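Local coordinates for avidin-related protein 4/5 (Gallus gallus, PDB 1Y55) that binds biotin with high affinity inside an eight-stranded beta barrel, four copies of which assemble into an avidin-type tetramer, at residues Q59-F64 and T78-I83; L91-L96 and N116-L121. The protein carries 1 engineered substitution. All coordinates share one frame; numbering follows the deposited sequence.

Contact 1: residues Q59-F64 and T78-I83; sequences QPTFGF and TGQCFI
The phenyl ring of Phe62 lies flat over the neighbouring strand, and the tight half of this contact is built on it. Its face covers Gly79: the glycine CA sits 4.3 Å from the ring centroid in a CH-pi contact, and the glycine O lies beneath the rim of the ring. Phe62 CG stands between its own backbone N and carbonyl carbon (chi1 61°), a rotamer that folds the ring back across the strand; Gly79 brings no side chain to that face. Cys81 SG approaches the same ring obliquely, 3.6 Å from Phe62 CD2, as a sulfur-aromatic contact. On the backbone, Phe62 O is gripped twice, by Gly79 N and by Thr78 OG1 (2.8 Å), which arrive from opposite faces of the carbonyl plane.

Toward Gln59 and Ile83, both partly exposed, regular pairing gives way. Cys81 N still donates to Pro60 O at 3.0 Å, but beyond it residues 59-60 are no longer strand, and the extended side chain of Gln59 supplies an acceptor in place of a backbone carbonyl. Its OE1 takes the N-H of Ile83 at 2.9 Å on a lone pair, while the amide stands nearly perpendicular to the Phe82 ring, at its edge. Gln59 NE2 is bonded to Asn102 O of a second subunit. Antiparallel pairs Thr61–Gln80, Phe62–Gly79 and Gly63–Thr78 mark this as one end of a beta hairpin in the avidin barrel.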
loop_
_atom_site.group_PDB
_atom_site.type_symbol
_atom_site.label_atom_id
_atom_site.label_comp_id
_atom_site.label_asym_id
_atom_site.label_seq_id
_atom_site.Cartn_x
_atom_site.Cartn_y
_atom_site.Cartn_z
ATOM N N GLN A 59 -13.185 18.422 -8.848
ATOM C CA GLN A 59 -12.528 17.760 -7.721
ATOM C C GLN A 59 -11.541 16.760 -8.316
ATOM O O GLN A 59 -11.799 15.539 -8.334
ATOM C CB GLN A 59 -13.553 17.056 -6.840
ATOM C CG GLN A 59 -14.493 18.048 -6.155
ATOM C CD GLN A 59 -15.369 17.414 -5.097
ATOM O OE1 GLN A 59 -15.379 17.867 -3.964
ATOM N NE2 GLN A 59 -16.089 16.359 -5.448
ATOM N N PRO A 60 -10.433 17.257 -8.859
ATOM C CA PRO A 60 -9.531 16.404 -9.641
ATOM C C PRO A 60 -8.750 15.411 -8.806
ATOM O O PRO A 60 -8.369 15.707 -7.665
ATOM C CB PRO A 60 -8.566 17.410 -10.271
ATOM C CG PRO A 60 -8.534 18.523 -9.282
ATOM C CD PRO A 60 -9.957 18.656 -8.821
ATOM N N THR A 61 -8.462 14.264 -9.406
ATOM C CA THR A 61 -7.390 13.413 -8.899
ATOM C C THR A 61 -6.045 13.979 -9.431
ATOM O O THR A 61 -5.978 14.749 -10.408
ATOM C CB THR A 61 -7.595 11.990 -9.271
ATOM O OG1 THR A 61 -8.832 11.405 -8.857
ATOM C CG2 THR A 61 -7.260 11.738 -10.642
ATOM N N PHE A 62 -4.965 13.556 -8.788
ATOM C CA PHE A 62 -3.631 14.051 -9.109
ATOM C C PHE A 62 -2.594 13.073 -8.575
ATOM O O PHE A 62 -2.898 12.202 -7.745
ATOM C CB PHE A 62 -3.403 15.460 -8.505
ATOM C CG PHE A 62 -3.510 15.489 -7.014
ATOM C CD1 PHE A 62 -2.414 15.125 -6.221
ATOM C CD2 PHE A 62 -4.708 15.798 -6.385
ATOM C CE1 PHE A 62 -2.530 15.079 -4.835
ATOM C CE2 PHE A 62 -4.803 15.789 -5.013
ATOM C CZ PHE A 62 -3.723 15.428 -4.244
ATOM N N GLY A 63 -1.362 13.264 -9.024
ATOM C CA GLY A 63 -0.207 12.590 -8.471
ATOM C C GLY A 63 0.988 13.517 -8.545
ATOM O O GLY A 63 1.028 14.428 -9.390
ATOM N N PHE A 64 1.976 13.303 -7.671
ATOM C CA PHE A 64 3.242 13.985 -7.789
ATOM C C PHE A 64 4.352 13.150 -7.181
ATOM O O PHE A 64 4.126 12.289 -6.341
ATOM C CB PHE A 64 3.204 15.431 -7.230
ATOM C CG PHE A 64 2.868 15.566 -5.760
ATOM C CD1 PHE A 64 3.866 15.531 -4.786
ATOM C CD2 PHE A 64 1.567 15.793 -5.360
ATOM C CE1 PHE A 64 3.560 15.704 -3.449
ATOM C CE2 PHE A 64 1.270 15.959 -4.016
ATOM C CZ PHE A 64 2.277 15.910 -3.072
ATOM N N THR A 78 -0.534 10.344 -4.337
ATOM C CA THR A 78 -1.699 10.487 -5.201
ATOM C C THR A 78 -2.926 10.728 -4.355
ATOM O O THR A 78 -2.997 10.300 -3.211
ATOM C CB THR A 78 -1.819 9.279 -6.134
ATOM O OG1 THR A 78 -2.822 9.500 -7.133
ATOM C CG2 THR A 78 -2.207 8.012 -5.409
ATOM N N GLY A 79 -3.901 11.413 -4.904
ATOM C CA GLY A 79 -5.092 11.721 -4.151
ATOM C C GLY A 79 -6.074 12.528 -4.951
ATOM O O GLY A 79 -6.025 12.565 -6.188
ATOM N N GLN A 80 -6.980 13.164 -4.216
ATOM C CA GLN A 80 -8.055 13.949 -4.810
ATOM C C GLN A 80 -8.242 15.225 -4.001
ATOM O O GLN A 80 -8.099 15.225 -2.781
ATOM C CB GLN A 80 -9.349 13.114 -4.884
ATOM C CG GLN A 80 -10.487 13.775 -5.645
ATOM C CD GLN A 80 -11.675 12.861 -5.947
ATOM O OE1 GLN A 80 -12.639 13.332 -6.608
ATOM N NE2 GLN A 80 -11.661 11.648 -5.521
ATOM N N CYS A 81 -8.554 16.313 -4.709
ATOM C CA CYS A 81 -8.920 17.583 -4.065
ATOM C C CYS A 81 -10.429 17.650 -3.968
ATOM O O CYS A 81 -11.125 17.595 -4.987
ATOM C CB CYS A 81 -8.435 18.788 -4.850
ATOM S SG CYS A 81 -7.025 18.521 -5.878
ATOM N N PHE A 82 -10.927 17.749 -2.745
ATOM C CA PHE A 82 -12.343 17.894 -2.486
ATOM C C PHE A 82 -12.653 19.327 -2.078
ATOM O O PHE A 82 -11.888 19.953 -1.352
ATOM C CB PHE A 82 -12.782 16.952 -1.366
ATOM C CG PHE A 82 -12.676 15.517 -1.720
ATOM C CD1 PHE A 82 -13.592 14.946 -2.582
ATOM C CD2 PHE A 82 -11.666 14.726 -1.202
ATOM C CE1 PHE A 82 -13.491 13.607 -2.925
ATOM C CE2 PHE A 82 -11.571 13.382 -1.529
ATOM C CZ PHE A 82 -12.493 12.822 -2.388
ATOM N N ILE A 83 -13.801 19.817 -2.541
ATOM C CA ILE A 83 -14.365 21.101 -2.140
ATOM C C ILE A 83 -15.658 20.847 -1.366
ATOM O O ILE A 83 -16.576 20.236 -1.892
ATOM C CB ILE A 83 -14.742 21.980 -3.364
ATOM C CG1 ILE A 83 -13.593 22.115 -4.358
ATOM C CG2 ILE A 83 -15.215 23.359 -2.906
ATOM C CD1 ILE A 83 -14.062 22.480 -5.767
#

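Contact 2: residues L91-L96 and N116-L121; sequences LKTMWL and NNFTRL. With BTN (biotin), chain C.
Biotin lies against one face of the Trp95 indole, its C6 only 3.2 Å from Trp95 CE2 and over the middle of the ring system, while Asn116 OD1 comes up obliquely to the same indole. The Phe118 ring is met at its edge instead, with Thr93 OG1 in its plane, 3.6 Å from Phe118 CE2. These groups belong to two adjacent antiparallel strands of the avidin beta barrel, and Trp95 and Asn116 are part of its biotin pocket. A Trp95 CG placed between backbone N and carbonyl carbon (chi1 53°) sends the indole toward the ligand. Phe77 packs against this ring too, and Trp108 of another subunit touches it.

Of these two strands, Asn116 makes the hydrogen bond to biotin, which Tyr33 and Ser16, among others, also bond. The planes of the Asn116 amide and the indole are 28° apart, and OD1 accepts the N-H of biotin N1 along a nearly straight bond (168°). Asn13 OD1 takes a hydrogen bond from Asn116 ND2 and so should fix which way the amide is turned, a second-shell restraint on the ligand's acceptor. The backbone is secured as well: Asn116 O receives both Thr93 N and Thr93 OG1, the latter at 2.7 Å. Leu91 and Phe118 exchange two backbone bonds, and their CB atoms pack 3.9 Å apart.

On the opposite face of the sheet the contact is polar and only partly buried. Lys92, bent at chi2 and chi3, curls back to Asn117, and Tyr115 OH of a neighbouring subunit also accepts from its NZ. A water lies within hydrogen-bonding distance of both Thr93 O and Asn117 OD1, though it cannot serve every acceptor around it at once. Lys92 NZ reaches that same OD1 at 2.8 Å from above the carbonyl plane, not along a lone pair.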
loop_
_atom_site.group_PDB
_atom_site.type_symbol
_atom_site.label_atom_id
_atom_site.label_comp_id
_atom_site.label_asym_id
_atom_site.label_seq_id
_atom_site.Cartn_x
_atom_site.Cartn_y
_atom_site.Cartn_z
ATOM N N LEU A 91 -6.983 18.079 0.446
ATOM C CA LEU A 91 -6.363 17.008 -0.337
ATOM C C LEU A 91 -6.306 15.757 0.517
ATOM O O LEU A 91 -5.688 15.764 1.583
ATOM C CB LEU A 91 -4.949 17.336 -0.808
ATOM C CG LEU A 91 -4.708 18.707 -1.418
ATOM C CD1 LEU A 91 -3.262 18.846 -1.829
ATOM C CD2 LEU A 91 -5.639 18.949 -2.595
ATOM N N LYS A 92 -6.933 14.684 0.047
ATOM C CA LYS A 92 -6.799 13.366 0.653
ATOM C C LYS A 92 -5.786 12.609 -0.191
ATOM O O LYS A 92 -5.968 12.491 -1.399
ATOM C CB LYS A 92 -8.147 12.637 0.647
ATOM C CG LYS A 92 -9.227 13.308 1.482
ATOM C CD LYS A 92 -8.964 13.236 2.974
ATOM C CE LYS A 92 -9.233 11.848 3.545
ATOM N NZ LYS A 92 -9.000 11.787 5.005
ATOM N N THR A 93 -4.708 12.140 0.423
ATOM C CA THR A 93 -3.648 11.460 -0.300
ATOM C C THR A 93 -3.181 10.192 0.375
ATOM O O THR A 93 -3.307 10.001 1.596
ATOM C CB THR A 93 -2.396 12.362 -0.511
ATOM O OG1 THR A 93 -1.648 12.509 0.706
ATOM C CG2 THR A 93 -2.763 13.736 -1.016
ATOM N N MET A 94 -2.532 9.398 -0.449
ATOM C CA MET A 94 -1.747 8.303 0.015
ATOM C C MET A 94 -0.441 8.307 -0.734
ATOM O O MET A 94 -0.346 8.808 -1.861
ATOM C CB MET A 94 -2.539 7.020 -0.163
ATOM C CG MET A 94 -3.757 7.053 0.759
ATOM S SD MET A 94 -4.660 5.647 0.868
ATOM C CE MET A 94 -3.188 4.694 1.956
ATOM N N TRP A 95 0.571 7.733 -0.097
ATOM C CA TRP A 95 1.927 7.851 -0.591
ATOM C C TRP A 95 2.669 6.536 -0.496
ATOM O O TRP A 95 2.369 5.670 0.334
ATOM C CB TRP A 95 2.701 8.979 0.126
ATOM C CG TRP A 95 2.722 8.926 1.619
ATOM C CD1 TRP A 95 1.969 9.688 2.468
ATOM C CD2 TRP A 95 3.565 8.115 2.460
ATOM N NE1 TRP A 95 2.282 9.399 3.772
ATOM C CE2 TRP A 95 3.263 8.440 3.793
ATOM C CE3 TRP A 95 4.576 7.177 2.213
ATOM C CZ2 TRP A 95 3.922 7.842 4.880
ATOM C CZ3 TRP A 95 5.223 6.575 3.297
ATOM C CH2 TRP A 95 4.885 6.908 4.609
ATOM N N LEU A 96 3.683 6.431 -1.365
ATOM C CA LEU A 96 4.700 5.373 -1.314
ATOM C C LEU A 96 6.062 6.061 -1.231
ATOM O O LEU A 96 6.373 6.923 -2.053
ATOM C CB LEU A 96 4.673 4.486 -2.553
ATOM C CG LEU A 96 3.393 3.686 -2.770
ATOM C CD1 LEU A 96 3.439 3.011 -4.132
ATOM C CD2 LEU A 96 3.149 2.662 -1.675
ATOM N N ASN A 116 -1.743 11.110 3.929
ATOM C CA ASN A 116 -1.634 12.470 4.416
ATOM C C ASN A 116 -2.851 13.262 3.982
ATOM O O ASN A 116 -3.252 13.218 2.822
ATOM C CB ASN A 116 -0.390 13.208 3.882
ATOM C CG ASN A 116 0.889 12.932 4.656
ATOM O OD1 ASN A 116 1.900 12.555 4.059
ATOM N ND2 ASN A 116 0.880 13.204 5.958
ATOM N N ASN A 117 -3.380 14.055 4.906
ATOM C CA ASN A 117 -4.447 14.999 4.628
ATOM C C ASN A 117 -3.860 16.390 4.614
ATOM O O ASN A 117 -3.146 16.755 5.542
ATOM C CB ASN A 117 -5.510 14.848 5.718
ATOM C CG ASN A 117 -6.031 13.406 5.808
ATOM O OD1 ASN A 117 -6.363 12.831 4.800
ATOM N ND2 ASN A 117 -6.072 12.832 7.001
ATOM N N PHE A 118 -4.139 17.157 3.558
ATOM C CA PHE A 118 -3.602 18.510 3.420
ATOM C C PHE A 118 -4.749 19.518 3.417
ATOM O O PHE A 118 -5.807 19.288 2.827
ATOM C CB PHE A 118 -2.834 18.727 2.100
ATOM C CG PHE A 118 -1.575 17.895 1.919
ATOM C CD1 PHE A 118 -0.321 18.488 2.012
ATOM C CD2 PHE A 118 -1.635 16.555 1.576
ATOM C CE1 PHE A 118 0.848 17.759 1.790
ATOM C CE2 PHE A 118 -0.475 15.825 1.356
ATOM C CZ PHE A 118 0.766 16.426 1.454
ATOM N N THR A 119 -4.483 20.670 4.036
ATOM C CA THR A 119 -5.363 21.827 3.946
ATOM C C THR A 119 -4.523 23.053 3.612
ATOM O O THR A 119 -3.309 23.057 3.754
ATOM C CB THR A 119 -6.143 22.044 5.254
ATOM O OG1 THR A 119 -5.232 22.151 6.348
ATOM C CG2 THR A 119 -7.078 20.862 5.567
ATOM N N ARG A 120 -5.184 24.104 3.146
ATOM C CA ARG A 120 -4.468 25.283 2.681
ATOM C C ARG A 120 -3.845 26.058 3.819
ATOM O O ARG A 120 -4.399 26.159 4.912
ATOM C CB ARG A 120 -5.396 26.204 1.877
ATOM C CG ARG A 120 -5.718 25.655 0.491
ATOM C CD ARG A 120 -6.321 26.703 -0.436
ATOM N NE ARG A 120 -6.683 26.190 -1.752
ATOM C CZ ARG A 120 -5.846 26.025 -2.784
ATOM N NH1 ARG A 120 -6.297 25.570 -3.941
ATOM N NH2 ARG A 120 -4.554 26.276 -2.663
ATOM N N LEU A 121 -2.679 26.615 3.572
ATOM C CA LEU A 121 -2.054 27.349 4.657
ATOM C C LEU A 121 -2.904 28.553 5.072
ATOM O O LEU A 121 -3.203 28.729 6.264
ATOM C CB LEU A 121 -0.599 27.701 4.352
ATOM C CG LEU A 121 0.003 28.629 5.407
ATOM C CD1 LEU A 121 0.190 27.873 6.705
ATOM C CD2 LEU A 121 1.304 29.251 4.966
HETATM C C11 BTN C . 13.621 10.704 3.731
HETATM O O11 BTN C . 13.237 10.331 4.988
HETATM O O12 BTN C . 14.749 10.316 3.227
HETATM C C10 BTN C . 12.779 11.565 2.897
HETATM C C9 BTN C . 11.633 12.236 3.615
HETATM C C8 BTN C . 10.378 11.369 3.639
HETATM C C7 BTN C . 9.224 12.081 4.355
HETATM C C2 BTN C . 7.872 11.324 4.246
HETATM S S1 BTN C . 7.134 11.327 2.638
HETATM C C6 BTN C . 5.656 10.591 3.363
HETATM C C5 BTN C . 5.441 11.332 4.680
HETATM N N1 BTN C . 4.675 12.556 4.531
HETATM C C3 BTN C . 5.410 13.612 4.835
HETATM O O3 BTN C . 4.955 14.852 4.776
HETATM N N2 BTN C . 6.631 13.278 5.202
HETATM C C4 BTN C . 6.795 11.833 5.211
HETATM O O HOH W 1 -5.489 10.789 3.250
#

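Overall arrangement
Successive strands of one closed antiparallel sheet carry both contacts, whose centres lie about 9 Å apart. Strands 74-83 and 89-98 are neighbours, so 78-83 of contact 1 adjoins 91-96 of contact 2: Thr78 N lies 2.9 Å from Met94 O, and Gln80 N 3.1 Å from Lys92 O, both probable hydrogen bonds. Inside the barrel, Cys81 SG packs 3.6 Å from Leu91 CD2, so the side chains of the two contacts meet directly. Their relation to the ligand differs. Contact 2 touches biotin directly, whereas the Thr78 side chain of contact 1 is about 12 Å from a bound biotin. Both contacts also touch the second subunit, tying this wall of the barrel to the tetramer.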